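Long-range contacts in uncharacterized protein (Magnetospirillum magneticum AMB-1, PDB 5MU5), which is a Maf glycosyltransferase that probably attaches sugars to flagellin and is involved in the formation of bacterial flagella: residues 251-256 / 645-650; 243-248 / 370-375. All coordinates share one frame; numbering follows the deposited sequence.

Interaction 1 (251-256 / 645-650); sequences ASYKNM and DNIEAF
Lys254 and Glu648 bring the two backbones to 7.0 Å between their CA atoms, where a turn of helix 242-257 meets the irregular helical turn at the end of helix 618-646. Tyr253 carries most of the contact. With CG anti to the backbone N (chi1 175°), its ring reaches across to Ile647, whose CG2 lies over one face, offset toward the rim, in a CH-pi contact 4.1 Å from the ring centroid; Ile647 CD1 packs nearer the base of the ring, 4.0 Å from Tyr253 CD2. At the ring edge, Tyr253 OH donates to Glu648 OE2 over 2.7 Å, meeting that oxygen from above the carboxylate plane. Arg257 forms a salt bridge with the same OE2, so one carboxylate oxygen serves two partners on the helix. Lys254 bends at chi2 and chi3 and gives NZ to the backbone O of Glu648, 2.9 Å away, in the carbonyl plane and on a lone pair. A leucine in place of Tyr253 would probably leave Glu648 OE2 with one partner fewer and Ile647 CG2 without the flat face it rests on. Trp541 and Phe537 of helix 534-541 meet the tyrosine ring edge-to-face, Phe378 of helix 373-378 touches the Tyr253 side chain, and the Lys254 side chain rests on Pro355 of a loop.

Interaction 2 (243-248 / 370-375); sequences HDEMEM and PALSSY
Glu245 sets CG anti to its carbonyl carbon and bends at chi2 (-67°), which brings its carboxylate up to Ser373, while Ser373 sets OG between its own backbone N and carbonyl carbon (chi1 59°), on the side where the glutamate arrives. The clear bond is from Ser373 N to Glu245 OE1 at 2.7 Å, nearly along the C-O axis, with an N-H...O angle of 156°. Ser373 OG also lies 2.7 Å from Glu245 OE1, but that hydrogen bond is cramped. Ser373 OG is also hydrogen-bonded to Thr249 OG1, one turn further along helix 242-257, its strongest polar partner. The second carboxylate oxygen, Glu245 OE2, accepts a hydrogen bond from a water 2.7 Å away, which also donates to Ala371 O. The Ser373 N-H bond on OE1 and the water on OE2 hold the two oxygens separately and would probably resist rotation of the carboxylate. Leu372 holds the N-cap position of helix 373-378, and Ser373 is its first residue: a carboxylate from another helix receives an N-H of the first turn, where the helix dipole would probably favour its negative charge. This short helix follows strand 363-367 of the large, mainly parallel sheet in the alpha/beta part of the protein, so the bonds join the long helix to the loop-helix connection beyond that strand. Beside the polar group, Met248 bends at chi2 and chi3 and lays SD 4.2 Å from Leu372 CD1, with Leu372 CD2 near Met248 CG. Leu372 CD2 also lies 3.9 Å from Glu245 OE2, giving OE2 an apolar neighbour. Ser374 packs its CB against the backbone O of Met248, 3.8 Å away, and Phe592 of helix 589-609 touches both Glu245 and Ser373.

How the interactions relate
Helix 242-257 supplies one side of both contacts, whose centres are about 12 Å apart. Interaction 1 faces the end of helix 618-646, in the C-terminal helical bundle, and is partly buried; interaction 2 faces the start of helix 373-378, beside the large sheet, and is buried, nearer the centre of the chain. The helix therefore lies between the bundle and the alpha/beta part. Each contact has a glutamate carboxylate: in interaction 1 it accepts from a tyrosine hydroxyl and an arginine at an exposed edge, beside a CH-pi face and a lysine on a backbone carbonyl; in interaction 2 it accepts a helix's first backbone N-H in a buried place. The contacts touch where Ser252 CB packs 3.8 Å from Ser374 CB.

Interaction 1 (251-256 / 645-650)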
ATOM      1  N   ALA A 251      15.798  12.553   8.773  1.00 38.29           N
ATOM      2  CA  ALA A 251      15.133  13.827   8.499  1.00 39.32           C
ATOM      3  C   ALA A 251      14.289  14.232   9.700  1.00 38.70           C
ATOM      4  O   ALA A 251      14.416  15.332  10.211  1.00 37.91           O
ATOM      5  CB  ALA A 251      14.256  13.729   7.244  1.00 38.45           C
ATOM      6  N   SER A 252      13.445  13.319  10.157  1.00 39.47           N
ATOM      7  CA  SER A 252      12.532  13.604  11.255  1.00 39.87           C
ATOM      8  C   SER A 252      13.296  13.911  12.531  1.00 40.32           C
ATOM      9  O   SER A 252      12.942  14.832  13.252  1.00 40.92           O
ATOM     10  CB  SER A 252      11.572  12.439  11.469  1.00 41.01           C
ATOM     11  OG  SER A 252      10.560  12.800  12.400  1.00 44.65           O
ATOM     12  N   TYR A 253      14.344  13.140  12.788  1.00 40.03           N
ATOM     13  CA  TYR A 253      15.190  13.344  13.951  1.00 42.48           C
ATOM     14  C   TYR A 253      15.714  14.778  13.931  1.00 43.98           C
ATOM     15  O   TYR A 253      15.552  15.505  14.894  1.00 42.26           O
ATOM     16  CB  TYR A 253      16.358  12.355  13.932  1.00 42.60           C
ATOM     17  CG  TYR A 253      17.386  12.524  15.031  1.00 44.37           C
ATOM     18  CD1 TYR A 253      18.297  13.579  15.005  1.00 44.87           C
ATOM     19  CD2 TYR A 253      17.481  11.600  16.072  1.00 42.82           C
ATOM     20  CE1 TYR A 253      19.240  13.727  15.997  1.00 45.17           C
ATOM     21  CE2 TYR A 253      18.425  11.745  17.063  1.00 44.99           C
ATOM     22  CZ  TYR A 253      19.297  12.816  17.013  1.00 46.14           C
ATOM     23  OH  TYR A 253      20.255  12.966  17.979  1.00 50.87           O
ATOM     24  N   LYS A 254      16.308  15.188  12.815  1.00 45.32           N
ATOM     25  CA  LYS A 254      16.909  16.519  12.716  1.00 46.92           C
ATOM     26  C   LYS A 254      15.867  17.613  12.743  1.00 44.62           C
ATOM     27  O   LYS A 254      16.109  18.666  13.278  1.00 43.50           O
ATOM     28  CB  LYS A 254      17.714  16.662  11.436  1.00 48.48           C
ATOM     29  CG  LYS A 254      18.835  15.665  11.300  1.00 49.79           C
ATOM     30  CD  LYS A 254      19.917  15.864  12.320  1.00 50.94           C
ATOM     31  CE  LYS A 254      20.708  17.110  12.001  1.00 53.00           C
ATOM     32  NZ  LYS A 254      21.838  17.239  12.946  1.00 56.99           N
ATOM     33  N   ASN A 255      14.717  17.365  12.143  1.00 44.53           N
ATOM     34  CA  ASN A 255      13.651  18.345  12.154  1.00 44.73           C
ATOM     35  C   ASN A 255      13.119  18.641  13.550  1.00 46.23           C
ATOM     36  O   ASN A 255      12.683  19.745  13.813  1.00 47.61           O
ATOM     37  CB  ASN A 255      12.498  17.874  11.274  1.00 44.89           C
ATOM     38  CG  ASN A 255      12.747  18.128   9.805  1.00 45.17           C
ATOM     39  OD1 ASN A 255      13.447  19.073   9.453  1.00 42.45           O
ATOM     40  ND2 ASN A 255      12.158  17.298   8.937  1.00 42.58           N
ATOM     41  N   MET A 256      13.146  17.657  14.436  1.00 47.44           N
ATOM     42  CA  MET A 256      12.530  17.813  15.744  1.00 49.11           C
ATOM     43  C   MET A 256      13.469  18.011  16.905  1.00 48.00           C
ATOM     44  O   MET A 256      13.017  18.383  17.974  1.00 49.44           O
ATOM     45  CB  MET A 256      11.678  16.594  16.019  1.00 49.66           C
ATOM     46  CG  MET A 256      10.441  16.555  15.154  1.00 52.05           C
ATOM     47  SD  MET A 256       9.662  14.977  15.388  1.00 57.99           S
ATOM     48  CE  MET A 256       9.123  15.118  17.105  1.00 56.37           C
ATOM     49  N   ASP A 645      24.527   5.425  15.646  1.00 57.51           N
ATOM     50  CA  ASP A 645      25.662   6.130  16.236  1.00 61.99           C
ATOM     51  C   ASP A 645      25.927   7.501  15.590  1.00 60.44           C
ATOM     52  O   ASP A 645      26.389   8.398  16.263  1.00 61.69           O
ATOM     53  CB  ASP A 645      26.937   5.286  16.148  1.00 67.58           C
ATOM     54  CG  ASP A 645      26.992   4.193  17.201  1.00 72.48           C
ATOM     55  OD1 ASP A 645      26.260   4.283  18.207  1.00 81.00           O
ATOM     56  OD2 ASP A 645      27.773   3.237  17.031  1.00 78.76           O
ATOM     57  N   ASN A 646      25.606   7.659  14.308  1.00 58.00           N
ATOM     58  CA  ASN A 646      25.929   8.878  13.568  1.00 57.40           C
ATOM     59  C   ASN A 646      24.747   9.664  13.028  1.00 55.29           C
ATOM     60  O   ASN A 646      24.929  10.557  12.183  1.00 48.64           O
ATOM     61  CB  ASN A 646      26.796   8.495  12.369  1.00 60.21           C
ATOM     62  CG  ASN A 646      28.098   7.875  12.779  1.00 61.19           C
ATOM     63  OD1 ASN A 646      28.466   6.811  12.296  1.00 65.15           O
ATOM     64  ND2 ASN A 646      28.790   8.520  13.695  1.00 65.62           N
ATOM     65  N   ILE A 647      23.546   9.339  13.504  1.00 54.07           N
ATOM     66  CA  ILE A 647      22.319   9.932  12.969  1.00 53.08           C
ATOM     67  C   ILE A 647      22.355  11.476  12.966  1.00 55.48           C
ATOM     68  O   ILE A 647      21.904  12.115  12.006  1.00 55.79           O
ATOM     69  CB  ILE A 647      21.062   9.350  13.671  1.00 50.34           C
ATOM     70  CG1 ILE A 647      19.797   9.799  12.943  1.00 49.57           C
ATOM     71  CG2 ILE A 647      21.009   9.727  15.144  1.00 52.32           C
ATOM     72  CD1 ILE A 647      18.565   8.993  13.302  1.00 48.61           C
ATOM     73  N   GLU A 648      22.951  12.056  14.006  1.00 55.86           N
ATOM     74  CA  GLU A 648      23.023  13.506  14.174  1.00 60.31           C
ATOM     75  C   GLU A 648      24.102  14.136  13.283  1.00 59.31           C
ATOM     76  O   GLU A 648      23.952  15.264  12.797  1.00 57.51           O
ATOM     77  CB  GLU A 648      23.314  13.823  15.654  1.00 65.08           C
ATOM     78  CG  GLU A 648      22.864  15.197  16.129  1.00 71.24           C
ATOM     79  CD  GLU A 648      22.764  15.275  17.650  1.00 75.99           C
ATOM     80  OE1 GLU A 648      23.813  15.317  18.321  1.00 85.95           O
ATOM     81  OE2 GLU A 648      21.635  15.288  18.183  1.00 77.16           O
ATOM     82  N   ALA A 649      25.180  13.396  13.055  1.00 58.01           N
ATOM     83  CA  ALA A 649      26.350  13.934  12.365  1.00 58.93           C
ATOM     84  C   ALA A 649      26.241  13.986  10.841  1.00 58.99           C
ATOM     85  O   ALA A 649      26.965  14.745  10.207  1.00 57.61           O
ATOM     86  CB  ALA A 649      27.594  13.163  12.776  1.00 59.44           C
ATOM     87  N   PHE A 650      25.362  13.196  10.235  1.00 59.60           N
ATOM     88  CA  PHE A 650      25.212  13.265   8.771  1.00 61.36           C
ATOM     89  C   PHE A 650      24.835  14.688   8.377  1.00 64.14           C
ATOM     90  O   PHE A 650      23.876  15.229   8.902  1.00 66.36           O
ATOM     91  CB  PHE A 650      24.142  12.299   8.246  1.00 59.50           C
ATOM     92  CG  PHE A 650      24.442  10.853   8.509  1.00 56.09           C
ATOM     93  CD1 PHE A 650      25.510  10.226   7.870  1.00 57.51           C
ATOM     94  CD2 PHE A 650      23.644  10.110   9.376  1.00 54.56           C
ATOM     95  CE1 PHE A 650      25.787   8.885   8.106  1.00 56.53           C
ATOM     96  CE2 PHE A 650      23.914   8.767   9.612  1.00 54.38           C
ATOM     97  CZ  PHE A 650      24.988   8.159   8.981  1.00 55.31           C
TER

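Interaction 2 (243-248 / 370-375)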
ATOM      1  N   HIS A 243      17.324   1.632   3.718  1.00 41.39           N
ATOM      2  CA  HIS A 243      18.026   2.904   3.533  1.00 43.24           C
ATOM      3  C   HIS A 243      17.100   4.083   3.439  1.00 42.11           C
ATOM      4  O   HIS A 243      17.453   5.155   3.913  1.00 44.05           O
ATOM      5  CB  HIS A 243      18.972   2.857   2.336  1.00 43.02           C
ATOM      6  CG  HIS A 243      20.075   1.873   2.506  1.00 44.33           C
ATOM      7  ND1 HIS A 243      20.648   1.203   1.448  1.00 45.12           N
ATOM      8  CD2 HIS A 243      20.664   1.391   3.625  1.00 44.40           C
ATOM      9  CE1 HIS A 243      21.580   0.389   1.904  1.00 44.71           C
ATOM     10  NE2 HIS A 243      21.601   0.475   3.224  1.00 44.55           N
ATOM     11  N   ASP A 244      15.924   3.894   2.842  1.00 43.38           N
ATOM     12  CA  ASP A 244      14.918   4.960   2.814  1.00 43.21           C
ATOM     13  C   ASP A 244      14.369   5.198   4.221  1.00 41.55           C
ATOM     14  O   ASP A 244      14.096   6.317   4.588  1.00 40.31           O
ATOM     15  CB  ASP A 244      13.777   4.629   1.839  1.00 46.13           C
ATOM     16  CG  ASP A 244      14.269   4.465   0.407  1.00 52.12           C
ATOM     17  OD1 ASP A 244      15.084   5.311  -0.040  1.00 53.10           O
ATOM     18  OD2 ASP A 244      13.860   3.476  -0.270  1.00 63.59           O
ATOM     19  N   GLU A 245      14.208   4.147   5.013  1.00 41.66           N
ATOM     20  CA  GLU A 245      13.720   4.324   6.367  1.00 44.01           C
ATOM     21  C   GLU A 245      14.765   5.046   7.191  1.00 42.43           C
ATOM     22  O   GLU A 245      14.416   5.818   8.059  1.00 41.25           O
ATOM     23  CB  GLU A 245      13.336   3.001   7.014  1.00 45.85           C
ATOM     24  CG  GLU A 245      12.161   2.310   6.323  1.00 51.26           C
ATOM     25  CD  GLU A 245      10.833   3.050   6.456  1.00 53.95           C
ATOM     26  OE1 GLU A 245      10.557   3.615   7.536  1.00 57.66           O
ATOM     27  OE2 GLU A 245      10.043   3.035   5.478  1.00 60.96           O
ATOM     28  N   MET A 246      16.044   4.791   6.922  1.00 42.86           N
ATOM     29  CA  MET A 246      17.110   5.527   7.587  1.00 43.34           C
ATOM     30  C   MET A 246      16.982   7.009   7.272  1.00 44.49           C
ATOM     31  O   MET A 246      17.042   7.844   8.176  1.00 45.46           O
ATOM     32  CB  MET A 246      18.494   5.037   7.172  1.00 45.03           C
ATOM     33  CG  MET A 246      18.885   3.695   7.753  1.00 46.93           C
ATOM     34  SD  MET A 246      20.495   3.186   7.133  1.00 47.93           S
ATOM     35  CE  MET A 246      20.841   1.859   8.273  1.00 49.09           C
ATOM     36  N   GLU A 247      16.783   7.342   6.003  1.00 43.08           N
ATOM     37  CA  GLU A 247      16.638   8.744   5.632  1.00 44.63           C
ATOM     38  C   GLU A 247      15.416   9.433   6.247  1.00 43.13           C
ATOM     39  O   GLU A 247      15.496  10.591   6.613  1.00 40.25           O
ATOM     40  CB  GLU A 247      16.584   8.908   4.122  1.00 45.08           C
ATOM     41  CG  GLU A 247      16.330  10.338   3.638  1.00 47.44           C
ATOM     42  CD  GLU A 247      17.194  11.389   4.328  1.00 50.30           C
ATOM     43  OE1 GLU A 247      18.303  11.035   4.794  1.00 54.28           O
ATOM     44  OE2 GLU A 247      16.770  12.574   4.416  1.00 48.58           O
ATOM     45  N   MET A 248      14.289   8.729   6.326  1.00 43.98           N
ATOM     46  CA  MET A 248      13.055   9.314   6.841  1.00 42.89           C
ATOM     47  C   MET A 248      13.247   9.659   8.293  1.00 41.75           C
ATOM     48  O   MET A 248      12.872  10.738   8.730  1.00 43.53           O
ATOM     49  CB  MET A 248      11.884   8.334   6.771  1.00 43.83           C
ATOM     50  CG  MET A 248      11.410   7.899   5.397  1.00 46.34           C
ATOM     51  SD  MET A 248      10.896   9.225   4.311  1.00 48.69           S
ATOM     52  CE  MET A 248      12.399   9.588   3.408  1.00 48.31           C
ATOM     53  N   PRO A 370       2.170   9.183   7.938  1.00 43.24           N
ATOM     54  CA  PRO A 370       2.026   7.828   8.456  1.00 45.20           C
ATOM     55  C   PRO A 370       2.756   6.743   7.660  1.00 44.56           C
ATOM     56  O   PRO A 370       3.335   7.017   6.612  1.00 46.37           O
ATOM     57  CB  PRO A 370       0.501   7.605   8.435  1.00 45.46           C
ATOM     58  CG  PRO A 370      -0.025   8.545   7.410  1.00 45.13           C
ATOM     59  CD  PRO A 370       0.918   9.708   7.359  1.00 44.68           C
ATOM     60  N   ALA A 371       2.767   5.526   8.202  1.00 43.21           N
ATOM     61  CA  ALA A 371       3.289   4.356   7.486  1.00 43.66           C
ATOM     62  C   ALA A 371       4.792   4.420   7.192  1.00 43.13           C
ATOM     63  O   ALA A 371       5.249   4.013   6.123  1.00 43.48           O
ATOM     64  CB  ALA A 371       2.492   4.134   6.187  1.00 40.48           C
ATOM     65  N   LEU A 372       5.556   4.921   8.151  1.00 43.28           N
ATOM     66  CA  LEU A 372       7.003   5.042   8.012  1.00 43.15           C
ATOM     67  C   LEU A 372       7.608   4.826   9.379  1.00 43.24           C
ATOM     68  O   LEU A 372       6.920   4.966  10.375  1.00 44.14           O
ATOM     69  CB  LEU A 372       7.398   6.438   7.501  1.00 42.12           C
ATOM     70  CG  LEU A 372       6.936   6.850   6.099  1.00 44.13           C
ATOM     71  CD1 LEU A 372       7.132   8.348   5.857  1.00 44.60           C
ATOM     72  CD2 LEU A 372       7.660   6.065   5.024  1.00 43.22           C
ATOM     73  N   SER A 373       8.894   4.492   9.416  1.00 42.61           N
ATOM     74  CA  SER A 373       9.628   4.364  10.668  1.00 44.13           C
ATOM     75  C   SER A 373       9.586   5.673  11.475  1.00 44.08           C
ATOM     76  O   SER A 373       9.507   5.654  12.683  1.00 46.11           O
ATOM     77  CB  SER A 373      11.095   4.013  10.384  1.00 46.69           C
ATOM     78  OG  SER A 373      11.717   5.014   9.576  1.00 45.13           O
ATOM     79  N   SER A 374       9.631   6.803  10.784  1.00 43.95           N
ATOM     80  CA  SER A 374       9.590   8.111  11.415  1.00 43.58           C
ATOM     81  C   SER A 374       8.248   8.382  12.092  1.00 45.38           C
ATOM     82  O   SER A 374       8.187   9.138  13.055  1.00 47.11           O
ATOM     83  CB  SER A 374       9.860   9.181  10.364  1.00 41.66           C
ATOM     84  OG  SER A 374       9.064   8.945   9.213  1.00 40.73           O
ATOM     85  N   TYR A 375       7.174   7.792  11.573  1.00 45.12           N
ATOM     86  CA  TYR A 375       5.864   7.954  12.188  1.00 45.58           C
ATOM     87  C   TYR A 375       5.840   7.227  13.524  1.00 46.27           C
ATOM     88  O   TYR A 375       5.499   7.793  14.558  1.00 47.12           O
ATOM     89  CB  TYR A 375       4.748   7.407  11.290  1.00 46.61           C
ATOM     90  CG  TYR A 375       3.393   7.645  11.889  1.00 50.17           C
ATOM     91  CD1 TYR A 375       2.775   8.894  11.771  1.00 52.01           C
ATOM     92  CD2 TYR A 375       2.730   6.641  12.603  1.00 53.36           C
ATOM     93  CE1 TYR A 375       1.536   9.135  12.327  1.00 54.30           C
ATOM     94  CE2 TYR A 375       1.493   6.875  13.177  1.00 55.85           C
ATOM     95  CZ  TYR A 375       0.903   8.130  13.040  1.00 60.24           C
ATOM     96  OH  TYR A 375      -0.325   8.390  13.603  1.00 69.12           O
TER
HETATM   97  O   HOH W   1       7.423   2.387   5.475  1.00 53.14           O